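Long-range contact in putative curved DNA-binding protein (Chaetomium thermophilum var. thermophilum DSM 1495, PDB 4IPA), which is an Arx1 of the peptidase M24 (methionine aminopeptidase-like) family that probably acts in ribosome biogenesis, and possibly binds DNA: residues A[114-119]-A[135-140]. Residues are numbered along the deposited sequence; the frame is centred on the assembly and turned at random.
Sequences EPIKIQ and IVAKNA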
ATOM      1  N   GLU A 114      18.661  -3.848  -5.122  1.00 24.50           N
ATOM      2  CA  GLU A 114      17.510  -3.076  -5.581  1.00 24.44           C
ATOM      3  C   GLU A 114      16.476  -2.907  -4.480  1.00 20.39           C
ATOM      4  O   GLU A 114      16.329  -3.774  -3.630  1.00 16.88           O
ATOM      5  CB  GLU A 114      16.852  -3.731  -6.786  1.00 20.55           C
ATOM      6  CG  GLU A 114      17.528  -3.405  -8.085  1.00 25.08           C
ATOM      7  CD  GLU A 114      16.673  -3.790  -9.281  1.00 30.09           C
ATOM      8  OE1 GLU A 114      17.168  -3.630 -10.428  1.00 29.54           O
ATOM      9  OE2 GLU A 114      15.513  -4.241  -9.066  1.00 21.39           O
ATOM     10  N   PRO A 115      15.760  -1.777  -4.498  1.00 20.35           N
ATOM     11  CA  PRO A 115      14.641  -1.570  -3.571  1.00 19.77           C
ATOM     12  C   PRO A 115      13.390  -2.299  -4.069  1.00 17.36           C
ATOM     13  O   PRO A 115      12.837  -1.956  -5.102  1.00 17.87           O
ATOM     14  CB  PRO A 115      14.460  -0.046  -3.570  1.00 16.10           C
ATOM     15  CG  PRO A 115      14.979   0.389  -4.897  1.00 18.52           C
ATOM     16  CD  PRO A 115      16.062  -0.576  -5.295  1.00 19.44           C
ATOM     17  N   ILE A 116      12.976  -3.314  -3.322  1.00 18.28           N
ATOM     18  CA  ILE A 116      11.870  -4.189  -3.686  1.00 17.96           C
ATOM     19  C   ILE A 116      10.662  -3.841  -2.832  1.00 17.53           C
ATOM     20  O   ILE A 116      10.762  -3.810  -1.598  1.00 17.10           O
ATOM     21  CB  ILE A 116      12.230  -5.690  -3.419  1.00 18.74           C
ATOM     22  CG1 ILE A 116      13.521  -6.089  -4.151  1.00 17.65           C
ATOM     23  CG2 ILE A 116      11.078  -6.603  -3.800  1.00 17.34           C
ATOM     24  CD1 ILE A 116      13.491  -5.776  -5.631  1.00 20.32           C
ATOM     25  N   LYS A 117       9.528  -3.581  -3.481  1.00 14.57           N
ATOM     26  CA  LYS A 117       8.285  -3.279  -2.778  1.00 15.99           C
ATOM     27  C   LYS A 117       7.496  -4.551  -2.606  1.00 16.18           C
ATOM     28  O   LYS A 117       7.182  -5.229  -3.574  1.00 16.06           O
ATOM     29  CB  LYS A 117       7.430  -2.251  -3.531  1.00 15.01           C
ATOM     30  CG  LYS A 117       7.885  -0.837  -3.359  1.00 16.05           C
ATOM     31  CD  LYS A 117       9.258  -0.639  -3.981  1.00 14.90           C
ATOM     32  CE  LYS A 117       9.197  -0.765  -5.504  1.00 17.41           C
ATOM     33  NZ  LYS A 117      10.532  -0.463  -6.119  1.00 17.19           N
ATOM     34  N   ILE A 118       7.192  -4.875  -1.362  1.00 14.72           N
ATOM     35  CA  ILE A 118       6.390  -6.038  -1.068  1.00 13.42           C
ATOM     36  C   ILE A 118       5.078  -5.559  -0.463  1.00 13.75           C
ATOM     37  O   ILE A 118       5.045  -4.971   0.621  1.00 17.35           O
ATOM     38  CB  ILE A 118       7.131  -6.986  -0.133  1.00 13.82           C
ATOM     39  CG1 ILE A 118       8.488  -7.343  -0.752  1.00 17.47           C
ATOM     40  CG2 ILE A 118       6.300  -8.247   0.111  1.00 12.16           C
ATOM     41  CD1 ILE A 118       9.642  -7.253   0.205  1.00 21.86           C
ATOM     42  N   GLN A 119       4.006  -5.762  -1.208  1.00 15.14           N
ATOM     43  CA  GLN A 119       2.688  -5.315  -0.801  1.00 14.86           C
ATOM     44  C   GLN A 119       1.738  -6.493  -0.886  1.00 16.42           C
ATOM     45  O   GLN A 119       1.661  -7.184  -1.911  1.00 14.61           O
ATOM     46  CB  GLN A 119       2.214  -4.161  -1.684  1.00 12.69           C
ATOM     47  CG  GLN A 119       0.776  -3.702  -1.451  1.00 12.69           C
ATOM     48  CD  GLN A 119       0.518  -2.336  -2.100  1.00 18.41           C
ATOM     49  OE1 GLN A 119      -0.612  -1.997  -2.471  1.00 15.18           O
ATOM     50  NE2 GLN A 119       1.585  -1.550  -2.239  1.00 14.91           N
ATOM     51  N   ILE A 135      12.267  -3.181   0.900  1.00 17.94           N
ATOM     52  CA  ILE A 135      13.510  -3.714   1.427  1.00 21.11           C
ATOM     53  C   ILE A 135      14.591  -3.670   0.353  1.00 25.70           C
ATOM     54  O   ILE A 135      14.293  -3.513  -0.843  1.00 25.25           O
ATOM     55  CB  ILE A 135      13.350  -5.166   1.881  1.00 22.40           C
ATOM     56  CG1 ILE A 135      12.967  -6.038   0.687  1.00 20.10           C
ATOM     57  CG2 ILE A 135      12.318  -5.275   3.023  1.00 19.23           C
ATOM     58  CD1 ILE A 135      13.148  -7.479   0.945  1.00 27.90           C
ATOM     59  N   VAL A 136      15.844  -3.790   0.786  1.00 27.21           N
ATOM     60  CA  VAL A 136      16.979  -3.877  -0.122  1.00 22.42           C
ATOM     61  C   VAL A 136      17.287  -5.345  -0.363  1.00 24.88           C
ATOM     62  O   VAL A 136      17.534  -6.107   0.572  1.00 28.88           O
ATOM     63  CB  VAL A 136      18.219  -3.165   0.448  1.00 27.71           C
ATOM     64  CG1 VAL A 136      19.423  -3.318  -0.495  1.00 25.92           C
ATOM     65  CG2 VAL A 136      17.919  -1.698   0.676  1.00 27.67           C
ATOM     66  N   ALA A 137      17.238  -5.755  -1.620  1.00 21.80           N
ATOM     67  CA  ALA A 137      17.496  -7.142  -1.952  1.00 26.37           C
ATOM     68  C   ALA A 137      18.933  -7.511  -1.579  1.00 27.41           C
ATOM     69  O   ALA A 137      19.878  -6.830  -1.966  1.00 24.62           O
ATOM     70  CB  ALA A 137      17.235  -7.386  -3.419  1.00 22.79           C
ATOM     71  N   LYS A 138      19.096  -8.586  -0.823  1.00 24.00           N
ATOM     72  CA  LYS A 138      20.426  -8.976  -0.382  1.00 33.35           C
ATOM     73  C   LYS A 138      20.395 -10.330   0.310  1.00 31.61           C
ATOM     74  O   LYS A 138      19.335 -10.807   0.706  1.00 31.89           O
ATOM     75  CB  LYS A 138      20.980  -7.922   0.584  1.00 33.51           C
ATOM     76  CG  LYS A 138      20.334  -7.978   1.956  1.00 32.54           C
ATOM     77  CD  LYS A 138      20.777  -6.815   2.830  1.00 40.85           C
ATOM     78  CE  LYS A 138      19.834  -6.635   4.011  1.00 47.37           C
ATOM     79  NZ  LYS A 138      18.467  -6.177   3.579  1.00 41.67           N
ATOM     80  N   ASN A 139      21.566 -10.941   0.454  1.00 35.68           N
ATOM     81  CA  ASN A 139      21.698 -12.198   1.185  1.00 40.22           C
ATOM     82  C   ASN A 139      21.851 -11.977   2.680  1.00 43.45           C
ATOM     83  O   ASN A 139      22.247 -10.899   3.122  1.00 44.32           O
ATOM     84  CB  ASN A 139      22.867 -13.019   0.646  1.00 37.81           C
ATOM     85  CG  ASN A 139      22.599 -13.549  -0.745  1.00 41.95           C
ATOM     86  OD1 ASN A 139      23.305 -13.211  -1.702  1.00 44.56           O
ATOM     87  ND2 ASN A 139      21.557 -14.372  -0.873  1.00 36.57           N
ATOM     88  N   ALA A 140      21.534 -13.013   3.448  1.00 48.05           N
ATOM     89  CA  ALA A 140      21.537 -12.935   4.898  1.00 51.06           C
ATOM     90  C   ALA A 140      22.806 -12.356   5.485  1.00 54.55           C
ATOM     91  O   ALA A 140      22.755 -11.628   6.477  1.00 60.35           O
TER
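Ile118 and Ile135 make the tightest apolar meeting here: the methyl CD1 of Ile118 rests 3.6 Å from Ile135 CG1, and the two side chains run at a slant to each other. Ile135 presents that branch because its CG1 lies between the backbone N and the carbonyl carbon (chi1 62°), turned toward Ile118, diagonal to it and two residues on from its partner Ile116. On the same face of the sheet, Ile116 is flanked by both partners from 135-140. Its CB is 4.2 Å from Ile135 CG1, while its own CG1 reaches the methyl of Ala137, CG1 to CB 4.0 Å.

The backbones define an antiparallel pairing. Ile116 and Ile135 form the hydrogen-bonded pair: Ile116 N gives a straight bond to Ile135 O (2.8 Å, 171° at the hydrogen), and Ile135 N returns one to Ile116 O at 3.0 Å. Pro115 pairs with Val136 at a non-hydrogen-bonded site, where no N-H is called for on this side; its CA-H points at Ile135 O (CA to O 3.4 Å), as is usual for such pairs.

At the polar edge, Ala137 N donates to Glu114 O (3.0 Å, 171°), extending the ladder beyond the last strand residue. Both lysines bond within their own segments. Lys117 NZ meets Pro115 O at 2.9 Å from above the carbonyl plane; with Pro89 O, Ala90 O and Val342 O, four carbonyls surround it, more than three N-H can serve singly, and probably stabilise its buried charge. Lys138 NZ lies in the plane of the Val136 carbonyl and takes an oxygen lone pair.

The contact closes the open end of hairpin 115-124/127-136. Strand 79-88 completes the antiparallel sheet, consistent with one half of the M24 pita-bread fold, and helix 148-167 covers the Pro115 and Val136 face through Gln150.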